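Local coordinates for gram-negative insecticidal protein (Chromobacterium piscinae, PDB 6FBM), which is an insecticidal toxin of the MACPF and beta-tripod families and, as many MACPF proteins do, probably acts by forming pores in target membranes, at residues E51-S56 against T67-D72; R55-P60 against S265-A270; Q360-H363 against A367-H370. One frame throughout, in Å; residues are numbered along the deposited sequence.

Contacts 1 and 2 lie together near the N-terminal end of the fold, with centres 9 Å apart. Both use strand 55-60, which pairs with strand 47-52 in a hairpin, and they share R55 and S56. They also meet directly, I52 CB of contact 1 lying 3.9 Å from Y57 CE2 of contact 2. Contact 1 sets the hairpin turn against strand 64-78. Contact 2 sets the second hairpin strand against the end of helix 255-269. Both are next to a second subunit. Contact 3 is in the C-terminal half, on the opposite side of the chain's centre. Its nearest atoms are about 54 Å from contact 1 and about 60 Å from contact 2.

Contact 1. Residues E51-S56 against T67-D72; sequences EIEGRS and TYFHSD
I52 N donates a hydrogen bond to R55 O at 3.0 Å, and R55 N returns one to I52 O. These bonds close a beta hairpin with a two-residue loop, a type I' turn from I52 to R55. Both central residues, E53 and G54, have positive phi. The hairpin turn leans on strand 64-78 of the MACPF region without a hydrogen bond between the segments. The I52 and T67 side chains lie alongside, pointing opposite ways, with T67 CG2 3.8 Å from I52 CG1. I52 also packs on W131 of strand 120-134, the partner of strand 64-78. The E53 chain runs extended beyond CG and lies across the F69 side chain, nearly perpendicular to it. Its carboxylate is 52° from the F69 ring plane. F69 CG is anti to the backbone N (chi1 -174°), which sends the ring out beside E53. E53 OE2 comes up obliquely, 3.2 Å from F69 CD2. Further along the strand, Y68 CE2 sits over the centre of the H70 ring. H70 ND1 gives a nearly straight bond to Y68 O at 3.2 Å, with the oxygen in the H70 ring plane and the nitrogen well above the carbonyl plane.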
ATOM      1  N   GLU A  51      -1.369  10.700  24.118  1.00 19.84           N
ATOM      2  CA  GLU A  51      -1.957   9.465  23.659  1.00 21.65           C
ATOM      3  C   GLU A  51      -3.481   9.599  23.558  1.00 20.25           C
ATOM      4  O   GLU A  51      -4.150  10.021  24.499  1.00 20.28           O
ATOM      5  CB  GLU A  51      -1.588   8.325  24.591  1.00 24.78           C
ATOM      6  CG  GLU A  51      -1.631   6.934  23.930  1.00 27.11           C
ATOM      7  CD  GLU A  51      -2.583   5.985  24.625  1.00 30.96           C
ATOM      8  OE1 GLU A  51      -2.072   4.915  25.068  1.00 34.90           O
ATOM      9  OE2 GLU A  51      -3.832   6.265  24.647  1.00 31.23           O
ATOM     10  N   ILE A  52      -4.001   9.283  22.379  1.00 18.83           N
ATOM     11  CA  ILE A  52      -5.405   9.347  22.082  1.00 18.56           C
ATOM     12  C   ILE A  52      -5.770   8.050  21.374  1.00 20.17           C
ATOM     13  O   ILE A  52      -5.407   7.842  20.216  1.00 19.42           O
ATOM     14  CB  ILE A  52      -5.711  10.535  21.174  1.00 17.59           C
ATOM     15  CG1 ILE A  52      -5.424  11.843  21.919  1.00 17.23           C
ATOM     16  CG2 ILE A  52      -7.149  10.515  20.687  1.00 18.09           C
ATOM     17  CD1 ILE A  52      -5.571  13.087  21.090  1.00 17.19           C
ATOM     18  N   GLU A  53      -6.484   7.182  22.073  1.00 22.64           N
ATOM     19  CA  GLU A  53      -6.919   5.895  21.543  1.00 25.90           C
ATOM     20  C   GLU A  53      -5.795   5.111  20.887  1.00 23.73           C
ATOM     21  O   GLU A  53      -5.898   4.724  19.730  1.00 21.61           O
ATOM     22  CB  GLU A  53      -8.050   6.078  20.521  1.00 31.88           C
ATOM     23  CG  GLU A  53      -9.390   6.468  21.136  1.00 36.82           C
ATOM     24  CD  GLU A  53     -10.535   6.202  20.187  1.00 39.79           C
ATOM     25  OE1 GLU A  53     -10.466   5.202  19.431  1.00 38.23           O
ATOM     26  OE2 GLU A  53     -11.503   7.001  20.206  1.00 52.45           O
ATOM     27  N   GLY A  54      -4.719   4.924  21.628  1.00 21.49           N
ATOM     28  CA  GLY A  54      -3.624   4.088  21.203  1.00 20.09           C
ATOM     29  C   GLY A  54      -2.601   4.781  20.336  1.00 19.96           C
ATOM     30  O   GLY A  54      -1.528   4.241  20.137  1.00 21.09           O
ATOM     31  N   ARG A  55      -2.897   5.970  19.828  1.00 18.46           N
ATOM     32  CA  ARG A  55      -1.970   6.662  18.954  1.00 18.39           C
ATOM     33  C   ARG A  55      -1.315   7.861  19.618  1.00 18.23           C
ATOM     34  O   ARG A  55      -1.909   8.505  20.450  1.00 16.56           O
ATOM     35  CB  ARG A  55      -2.688   7.138  17.706  1.00 18.14           C
ATOM     36  CG  ARG A  55      -3.447   6.070  16.983  1.00 18.55           C
ATOM     37  CD  ARG A  55      -4.126   6.736  15.811  1.00 19.41           C
ATOM     38  NE  ARG A  55      -4.992   5.845  15.032  1.00 20.46           N
ATOM     39  CZ  ARG A  55      -5.494   6.154  13.846  1.00 21.00           C
ATOM     40  NH1 ARG A  55      -5.222   7.320  13.240  1.00 21.73           N
ATOM     41  NH2 ARG A  55      -6.300   5.297  13.236  1.00 21.51           N
ATOM     42  N   SER A  56      -0.093   8.151  19.183  1.00 18.73           N
ATOM     43  CA  SER A  56       0.649   9.282  19.679  1.00 19.11           C
ATOM     44  C   SER A  56       0.514  10.494  18.781  1.00 18.59           C
ATOM     45  O   SER A  56       0.632  10.409  17.561  1.00 21.63           O
ATOM     46  CB  SER A  56       2.116   8.941  19.841  1.00 20.64           C
ATOM     47  OG  SER A  56       2.633   9.717  20.908  1.00 21.82           O
ATOM     48  N   THR A  67      -9.316  15.806  25.477  1.00 18.88           N
ATOM     49  CA  THR A  67     -10.002  14.745  24.737  1.00 20.69           C
ATOM     50  C   THR A  67     -11.370  14.567  25.354  1.00 22.02           C
ATOM     51  O   THR A  67     -11.495  14.599  26.567  1.00 21.24           O
ATOM     52  CB  THR A  67      -9.235  13.404  24.725  1.00 20.36           C
ATOM     53  OG1 THR A  67      -9.287  12.818  26.018  1.00 21.30           O
ATOM     54  CG2 THR A  67      -7.825  13.613  24.293  1.00 20.41           C
ATOM     55  N   TYR A  68     -12.391  14.428  24.519  1.00 25.83           N
ATOM     56  CA  TYR A  68     -13.730  14.088  24.977  1.00 31.16           C
ATOM     57  C   TYR A  68     -14.438  13.403  23.808  1.00 31.07           C
ATOM     58  O   TYR A  68     -15.002  14.043  22.943  1.00 35.83           O
ATOM     59  CB  TYR A  68     -14.506  15.292  25.559  1.00 34.18           C
ATOM     60  CG  TYR A  68     -15.872  14.943  26.160  1.00 40.74           C
ATOM     61  CD1 TYR A  68     -16.198  13.614  26.559  1.00 45.44           C
ATOM     62  CD2 TYR A  68     -16.846  15.931  26.322  1.00 42.66           C
ATOM     63  CE1 TYR A  68     -17.443  13.301  27.073  1.00 50.01           C
ATOM     64  CE2 TYR A  68     -18.104  15.630  26.838  1.00 45.83           C
ATOM     65  CZ  TYR A  68     -18.399  14.316  27.218  1.00 51.08           C
ATOM     66  OH  TYR A  68     -19.641  14.000  27.738  1.00 53.32           O
ATOM     67  N   PHE A  69     -14.374  12.085  23.760  1.00 31.78           N
ATOM     68  CA  PHE A  69     -14.991  11.351  22.675  1.00 34.65           C
ATOM     69  C   PHE A  69     -16.503  11.313  22.904  1.00 34.68           C
ATOM     70  O   PHE A  69     -16.987  10.496  23.675  1.00 32.70           O
ATOM     71  CB  PHE A  69     -14.388   9.941  22.604  1.00 36.15           C
ATOM     72  CG  PHE A  69     -14.853   9.149  21.411  1.00 42.73           C
ATOM     73  CD1 PHE A  69     -16.163   8.655  21.354  1.00 43.70           C
ATOM     74  CD2 PHE A  69     -14.011   8.922  20.309  1.00 45.81           C
ATOM     75  CE1 PHE A  69     -16.626   7.962  20.239  1.00 44.15           C
ATOM     76  CE2 PHE A  69     -14.493   8.271  19.181  1.00 48.40           C
ATOM     77  CZ  PHE A  69     -15.789   7.770  19.153  1.00 45.87           C
ATOM     78  N   HIS A  70     -17.226  12.218  22.254  1.00 36.91           N
ATOM     79  CA  HIS A  70     -18.688  12.274  22.389  1.00 38.63           C
ATOM     80  C   HIS A  70     -19.362  13.043  21.248  1.00 36.87           C
ATOM     81  O   HIS A  70     -18.694  13.718  20.461  1.00 34.37           O
ATOM     82  CB  HIS A  70     -19.103  12.845  23.762  1.00 40.45           C
ATOM     83  CG  HIS A  70     -19.072  14.329  23.809  1.00 48.00           C
ATOM     84  ND1 HIS A  70     -17.940  15.058  23.511  1.00 54.75           N
ATOM     85  CD2 HIS A  70     -20.076  15.229  23.942  1.00 54.05           C
ATOM     86  CE1 HIS A  70     -18.225  16.351  23.560  1.00 57.42           C
ATOM     87  NE2 HIS A  70     -19.513  16.485  23.831  1.00 59.34           N
ATOM     88  N   SER A  71     -20.693  12.931  21.209  1.00 40.24           N
ATOM     89  CA  SER A  71     -21.572  13.554  20.199  1.00 39.15           C
ATOM     90  C   SER A  71     -22.377  14.713  20.795  1.00 38.90           C
ATOM     91  O   SER A  71     -23.107  14.521  21.755  1.00 33.85           O
ATOM     92  CB  SER A  71     -22.533  12.518  19.627  1.00 38.78           C
ATOM     93  OG  SER A  71     -21.847  11.692  18.717  1.00 41.47           O
ATOM     94  N   ASP A  72     -22.227  15.905  20.212  1.00 41.06           N
ATOM     95  CA  ASP A  72     -23.082  17.060  20.531  1.00 40.64           C
ATOM     96  C   ASP A  72     -24.117  17.119  19.432  1.00 38.50           C
ATOM     97  O   ASP A  72     -23.799  17.109  18.238  1.00 36.21           O
ATOM     98  CB  ASP A  72     -22.294  18.385  20.617  1.00 43.29           C
ATOM     99  CG  ASP A  72     -21.488  18.519  21.937  1.00 49.25           C
ATOM    100  OD1 ASP A  72     -22.035  18.066  22.972  1.00 50.59           O
ATOM    101  OD2 ASP A  72     -20.324  19.066  21.947  1.00 54.22           O
TER

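Contact 2. Residues R55-P60 against S265-A270; sequences RSYTFP and SLLDYA
R55 and L267 reach toward each other, and L267 CD2 lies over one face of the guanidinium, offset toward its rim. R55 NE is 3.6 Å from L267 CD2. The R55 chain is extended from CG to NE, which carries the charge across to the helix end. D268 meets the same guanidinium at its edge. Their side chains run nearly perpendicular, yet guanidinium and carboxylate planes are only 25° apart. In the model, D268 OD1 takes both R55 NH1, at 2.8 Å, and R55 NH2, at 2.9 Å. This is a salt bridge, but the place of OD1 is less sure because it is too close to another atom. Y57 reaches L267 obliquely, its hydroxyl OH 3.5 Å from L267 CG. L267 CG is anti to its own backbone N (chi1 -162°). This sets CD2 on R55 and CD1 beside the Y57 hydroxyl. The contact joins the N-terminal hairpin to the last, weakly bonded turn of helix 255-269 in the MACPF domain. L267 also packs on L130 and W131 of strand 120-134. S56 OG bonds R55 NH1 of the second subunit. Y57 also packs on I50 and I52 of strand 47-52.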
ATOM      1  N   ARG A  55      -2.897   5.970  19.828  1.00 18.46           N
ATOM      2  CA  ARG A  55      -1.970   6.662  18.954  1.00 18.39           C
ATOM      3  C   ARG A  55      -1.315   7.861  19.618  1.00 18.23           C
ATOM      4  O   ARG A  55      -1.909   8.505  20.450  1.00 16.56           O
ATOM      5  CB  ARG A  55      -2.688   7.138  17.706  1.00 18.14           C
ATOM      6  CG  ARG A  55      -3.447   6.070  16.983  1.00 18.55           C
ATOM      7  CD  ARG A  55      -4.126   6.736  15.811  1.00 19.41           C
ATOM      8  NE  ARG A  55      -4.992   5.845  15.032  1.00 20.46           N
ATOM      9  CZ  ARG A  55      -5.494   6.154  13.846  1.00 21.00           C
ATOM     10  NH1 ARG A  55      -5.222   7.320  13.240  1.00 21.73           N
ATOM     11  NH2 ARG A  55      -6.300   5.297  13.236  1.00 21.51           N
ATOM     12  N   SER A  56      -0.093   8.151  19.183  1.00 18.73           N
ATOM     13  CA  SER A  56       0.649   9.282  19.679  1.00 19.11           C
ATOM     14  C   SER A  56       0.514  10.494  18.781  1.00 18.59           C
ATOM     15  O   SER A  56       0.632  10.409  17.561  1.00 21.63           O
ATOM     16  CB  SER A  56       2.116   8.941  19.841  1.00 20.64           C
ATOM     17  OG  SER A  56       2.633   9.717  20.908  1.00 21.82           O
ATOM     18  N   TYR A  57       0.283  11.639  19.407  1.00 16.76           N
ATOM     19  CA  TYR A  57       0.142  12.874  18.680  1.00 15.24           C
ATOM     20  C   TYR A  57       1.005  13.918  19.324  1.00 14.63           C
ATOM     21  O   TYR A  57       1.220  13.895  20.523  1.00 14.05           O
ATOM     22  CB  TYR A  57      -1.323  13.280  18.760  1.00 14.62           C
ATOM     23  CG  TYR A  57      -2.241  12.417  17.920  1.00 14.02           C
ATOM     24  CD1 TYR A  57      -2.259  12.501  16.544  1.00 13.71           C
ATOM     25  CD2 TYR A  57      -3.060  11.500  18.510  1.00 13.84           C
ATOM     26  CE1 TYR A  57      -3.076  11.715  15.778  1.00 13.67           C
ATOM     27  CE2 TYR A  57      -3.901  10.676  17.748  1.00 13.48           C
ATOM     28  CZ  TYR A  57      -3.876  10.751  16.394  1.00 13.41           C
ATOM     29  OH  TYR A  57      -4.715   9.938  15.675  1.00 13.89           O
ATOM     30  N   THR A  58       1.503  14.859  18.531  1.00 14.56           N
ATOM     31  CA  THR A  58       2.239  15.993  19.045  1.00 14.07           C
ATOM     32  C   THR A  58       1.525  17.288  18.708  1.00 13.93           C
ATOM     33  O   THR A  58       0.764  17.356  17.751  1.00 14.40           O
ATOM     34  CB  THR A  58       3.666  16.035  18.494  1.00 13.45           C
ATOM     35  OG1 THR A  58       3.629  16.031  17.083  1.00 12.42           O
ATOM     36  CG2 THR A  58       4.469  14.826  18.999  1.00 13.67           C
ATOM     37  N   PHE A  59       1.779  18.311  19.505  1.00 14.26           N
ATOM     38  CA  PHE A  59       1.165  19.631  19.323  1.00 14.56           C
ATOM     39  C   PHE A  59       1.991  20.616  20.137  1.00 14.30           C
ATOM     40  O   PHE A  59       2.751  20.192  20.995  1.00 13.35           O
ATOM     41  CB  PHE A  59      -0.291  19.634  19.785  1.00 14.44           C
ATOM     42  CG  PHE A  59      -0.458  19.215  21.202  1.00 14.84           C
ATOM     43  CD1 PHE A  59      -0.509  17.880  21.546  1.00 15.26           C
ATOM     44  CD2 PHE A  59      -0.553  20.161  22.204  1.00 15.93           C
ATOM     45  CE1 PHE A  59      -0.645  17.488  22.867  1.00 16.44           C
ATOM     46  CE2 PHE A  59      -0.688  19.781  23.545  1.00 16.04           C
ATOM     47  CZ  PHE A  59      -0.733  18.438  23.877  1.00 16.17           C
ATOM     48  N   PRO A  60       1.864  21.923  19.863  1.00 14.88           N
ATOM     49  CA  PRO A  60       2.635  22.890  20.635  1.00 15.36           C
ATOM     50  C   PRO A  60       2.263  22.923  22.120  1.00 16.98           C
ATOM     51  O   PRO A  60       1.087  22.888  22.462  1.00 17.60           O
ATOM     52  CB  PRO A  60       2.298  24.219  19.956  1.00 14.83           C
ATOM     53  CG  PRO A  60       1.948  23.802  18.550  1.00 14.63           C
ATOM     54  CD  PRO A  60       1.117  22.593  18.782  1.00 14.78           C
ATOM     55  N   SER A 265     -14.133   6.524  10.554  1.00 21.71           N
ATOM     56  CA  SER A 265     -13.042   7.225   9.887  1.00 20.77           C
ATOM     57  C   SER A 265     -12.561   8.498  10.610  1.00 20.16           C
ATOM     58  O   SER A 265     -11.530   9.052  10.254  1.00 22.86           O
ATOM     59  CB  SER A 265     -13.448   7.643   8.462  1.00 21.58           C
ATOM     60  OG  SER A 265     -14.119   8.919   8.427  1.00 21.58           O
ATOM     61  N   LEU A 266     -13.311   8.999  11.588  1.00 18.11           N
ATOM     62  CA  LEU A 266     -13.072  10.348  12.095  1.00 16.29           C
ATOM     63  C   LEU A 266     -11.678  10.589  12.607  1.00 15.42           C
ATOM     64  O   LEU A 266     -11.113  11.656  12.379  1.00 15.21           O
ATOM     65  CB  LEU A 266     -14.091  10.724  13.166  1.00 16.16           C
ATOM     66  CG  LEU A 266     -15.502  10.859  12.619  1.00 16.34           C
ATOM     67  CD1 LEU A 266     -16.426  11.102  13.778  1.00 16.35           C
ATOM     68  CD2 LEU A 266     -15.577  11.946  11.574  1.00 16.11           C
ATOM     69  N   LEU A 267     -11.077   9.577  13.240  1.00 15.15           N
ATOM     70  CA  LEU A 267      -9.728   9.756  13.753  1.00 15.29           C
ATOM     71  C   LEU A 267      -8.698  10.077  12.702  1.00 15.34           C
ATOM     72  O   LEU A 267      -7.736  10.799  12.958  1.00 17.84           O
ATOM     73  CB  LEU A 267      -9.283   8.572  14.591  1.00 15.64           C
ATOM     74  CG  LEU A 267      -8.068   8.828  15.545  1.00 15.75           C
ATOM     75  CD1 LEU A 267      -8.228  10.028  16.470  1.00 14.49           C
ATOM     76  CD2 LEU A 267      -7.824   7.567  16.354  1.00 16.25           C
ATOM     77  N   ASP A 268      -8.888   9.559  11.518  1.00 15.04           N
ATOM     78  CA  ASP A 268      -7.941   9.732  10.422  1.00 15.04           C
ATOM     79  C   ASP A 268      -8.272  10.975   9.608  1.00 15.05           C
ATOM     80  O   ASP A 268      -7.433  11.471   8.851  1.00 15.85           O
ATOM     81  CB  ASP A 268      -7.925   8.505   9.496  1.00 14.90           C
ATOM     82  CG  ASP A 268      -7.739   7.180  10.248  1.00 15.18           C
ATOM     83  OD1 ASP A 268      -6.748   7.112  10.954  1.00 15.34           O
ATOM     84  OD2 ASP A 268      -8.547   6.229  10.159  1.00 14.65           O
ATOM     85  N   TYR A 269      -9.489  11.488   9.738  1.00 15.58           N
ATOM     86  CA  TYR A 269      -9.917  12.634   8.954  1.00 15.33           C
ATOM     87  C   TYR A 269     -10.405  13.795   9.792  1.00 14.31           C
ATOM     88  O   TYR A 269     -11.146  14.627   9.292  1.00 14.30           O
ATOM     89  CB  TYR A 269     -11.044  12.193   8.035  1.00 15.54           C
ATOM     90  CG  TYR A 269     -10.609  11.233   6.986  1.00 16.98           C
ATOM     91  CD1 TYR A 269     -10.101  11.711   5.782  1.00 17.02           C
ATOM     92  CD2 TYR A 269     -10.706   9.855   7.170  1.00 17.66           C
ATOM     93  CE1 TYR A 269      -9.741  10.850   4.773  1.00 17.48           C
ATOM     94  CE2 TYR A 269     -10.321   8.980   6.169  1.00 17.51           C
ATOM     95  CZ  TYR A 269      -9.860   9.483   4.965  1.00 18.07           C
ATOM     96  OH  TYR A 269      -9.504   8.634   3.938  1.00 19.15           O
ATOM     97  N   ALA A 270     -10.021  13.840  11.069  1.00 13.70           N
ATOM     98  CA  ALA A 270     -10.523  14.859  11.981  1.00 13.93           C
ATOM     99  C   ALA A 270     -10.063  16.247  11.577  1.00 13.26           C
ATOM    100  O   ALA A 270      -8.931  16.411  11.149  1.00 12.51           O
ATOM    101  CB  ALA A 270     -10.089  14.566  13.401  1.00 14.09           C
TER

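Contact 3. Residues Q360-H363 against A367-H370; sequences QRNH and ADGH
D368 N bonds Q360 OE1 from above the amide rather than along a lone pair. D368 N is 77° out of the Q360 carbonyl plane and 3.1 Å from Q360 OE1. The bond is still fairly straight at the hydrogen, with an angle of 158°. The D368 carboxylate is also stacked on the Q360 amide, with the planes 30° apart. D368 OD2 comes within 3.1 Å of Q360 CG. A367 CA also lies close to Q360 OE1, at 3.2 Å.

The other end of the amide is tied to N362. Q360 NE2 donates to N362 OD1 at 3.1 Å, in the carbonyl plane of N362 and on a lone pair. N362 OD1 also accepts from A364 N, and Q360 NE2 also reaches V366 O. These bonds would limit rotation of both amides. The segments lie in the connection from strand 358-360 to strand 373-376, with Q360 at the end of the first strand. This connection is in the Vps62-related region, probably part of the beta-tripod portion of this toxin. An inverse gamma turn centred on R361, whose NE bonds V455 O, bends the chain right after Q360, with a weak bond from N362 N to Q360 O.

N362 CG sits between its backbone N and carbonyl carbon, bringing the amide back toward Q360. Q360 and A367 both pack on F344 of strand 342-346, and A367 also touches M326. The N362 and D368 side chains reach toward each other, with amide and carboxylate steeply turned against one another. N362 ND2 gives D368 OD2 a weak, bent bond of 3.0 Å.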
ATOM      1  N   GLN A 360     -75.320  38.907  -5.008  1.00 12.32           N
ATOM      2  CA  GLN A 360     -76.079  40.043  -5.548  1.00 13.13           C
ATOM      3  C   GLN A 360     -77.484  40.095  -4.986  1.00 13.74           C
ATOM      4  O   GLN A 360     -78.149  39.058  -4.888  1.00 12.79           O
ATOM      5  CB  GLN A 360     -76.316  39.830  -7.021  1.00 13.84           C
ATOM      6  CG  GLN A 360     -75.318  40.489  -7.906  1.00 14.81           C
ATOM      7  CD  GLN A 360     -75.048  39.666  -9.118  1.00 15.00           C
ATOM      8  OE1 GLN A 360     -73.993  39.054  -9.221  1.00 17.32           O
ATOM      9  NE2 GLN A 360     -75.985  39.662 -10.053  1.00 13.53           N
ATOM     10  N   ARG A 361     -77.986  41.306  -4.724  1.00 14.68           N
ATOM     11  CA  ARG A 361     -79.388  41.480  -4.370  1.00 15.08           C
ATOM     12  C   ARG A 361     -80.290  41.592  -5.601  1.00 15.62           C
ATOM     13  O   ARG A 361     -81.001  42.582  -5.770  1.00 17.49           O
ATOM     14  CB  ARG A 361     -79.578  42.700  -3.472  1.00 15.11           C
ATOM     15  CG  ARG A 361     -80.884  42.618  -2.665  1.00 15.24           C
ATOM     16  CD  ARG A 361     -81.096  43.878  -1.870  1.00 15.22           C
ATOM     17  NE  ARG A 361     -80.032  44.096  -0.916  1.00 15.63           N
ATOM     18  CZ  ARG A 361     -79.868  45.219  -0.214  1.00 16.86           C
ATOM     19  NH1 ARG A 361     -80.718  46.243  -0.338  1.00 17.54           N
ATOM     20  NH2 ARG A 361     -78.847  45.322   0.627  1.00 16.77           N
ATOM     21  N   ASN A 362     -80.283  40.579  -6.462  1.00 15.51           N
ATOM     22  CA  ASN A 362     -81.106  40.586  -7.685  1.00 14.95           C
ATOM     23  C   ASN A 362     -81.187  39.166  -8.273  1.00 15.18           C
ATOM     24  O   ASN A 362     -80.689  38.223  -7.667  1.00 13.86           O
ATOM     25  CB  ASN A 362     -80.556  41.609  -8.690  1.00 14.78           C
ATOM     26  CG  ASN A 362     -79.188  41.248  -9.240  1.00 14.61           C
ATOM     27  OD1 ASN A 362     -79.017  40.195  -9.861  1.00 14.54           O
ATOM     28  ND2 ASN A 362     -78.224  42.152  -9.078  1.00 14.28           N
ATOM     29  N   HIS A 363     -81.834  39.028  -9.435  1.00 16.12           N
ATOM     30  CA  HIS A 363     -82.018  37.739 -10.130  1.00 16.70           C
ATOM     31  C   HIS A 363     -81.345  37.693 -11.499  1.00 17.17           C
ATOM     32  O   HIS A 363     -81.643  36.803 -12.289  1.00 17.36           O
ATOM     33  CB  HIS A 363     -83.509  37.436 -10.339  1.00 17.55           C
ATOM     34  CG  HIS A 363     -84.190  36.798  -9.166  1.00 18.95           C
ATOM     35  ND1 HIS A 363     -83.528  36.446  -8.003  1.00 19.18           N
ATOM     36  CD2 HIS A 363     -85.480  36.411  -8.999  1.00 19.75           C
ATOM     37  CE1 HIS A 363     -84.389  35.897  -7.164  1.00 19.20           C
ATOM     38  NE2 HIS A 363     -85.576  35.859  -7.746  1.00 20.79           N
ATOM     39  N   ALA A 367     -73.207  38.388 -13.412  1.00 15.76           N
ATOM     40  CA  ALA A 367     -72.671  38.901 -12.157  1.00 14.64           C
ATOM     41  C   ALA A 367     -72.406  40.403 -12.236  1.00 13.94           C
ATOM     42  O   ALA A 367     -71.857  40.883 -13.236  1.00 14.92           O
ATOM     43  CB  ALA A 367     -71.381  38.158 -11.803  1.00 14.40           C
ATOM     44  N   ASP A 368     -72.759  41.117 -11.172  1.00 12.92           N
ATOM     45  CA  ASP A 368     -72.435  42.547 -11.012  1.00 12.73           C
ATOM     46  C   ASP A 368     -70.950  42.796 -10.781  1.00 12.72           C
ATOM     47  O   ASP A 368     -70.472  43.892 -11.047  1.00 11.91           O
ATOM     48  CB  ASP A 368     -73.215  43.180  -9.838  1.00 12.86           C
ATOM     49  CG  ASP A 368     -74.735  43.190 -10.069  1.00 12.99           C
ATOM     50  OD1 ASP A 368     -75.183  42.999 -11.229  1.00 13.13           O
ATOM     51  OD2 ASP A 368     -75.487  43.373  -9.089  1.00 12.76           O
ATOM     52  N   GLY A 369     -70.225  41.800 -10.277  1.00 13.47           N
ATOM     53  CA  GLY A 369     -68.794  41.896 -10.073  1.00 14.08           C
ATOM     54  C   GLY A 369     -68.100  40.552 -10.245  1.00 15.68           C
ATOM     55  O   GLY A 369     -68.670  39.582 -10.780  1.00 16.93           O
ATOM     56  N   HIS A 370     -66.874  40.491  -9.744  1.00 15.58           N
ATOM     57  CA  HIS A 370     -66.043  39.316  -9.836  1.00 15.58           C
ATOM     58  C   HIS A 370     -65.548  38.904  -8.455  1.00 13.98           C
ATOM     59  O   HIS A 370     -65.220  39.738  -7.631  1.00 13.35           O
ATOM     60  CB  HIS A 370     -64.865  39.589 -10.773  1.00 16.15           C
ATOM     61  CG  HIS A 370     -65.280  39.796 -12.191  1.00 16.46           C
ATOM     62  ND1 HIS A 370     -65.369  38.763 -13.094  1.00 16.54           N
ATOM     63  CD2 HIS A 370     -65.630  40.921 -12.857  1.00 16.37           C
ATOM     64  CE1 HIS A 370     -65.752  39.246 -14.266  1.00 16.21           C
ATOM     65  NE2 HIS A 370     -65.916  40.549 -14.145  1.00 16.55           N
TER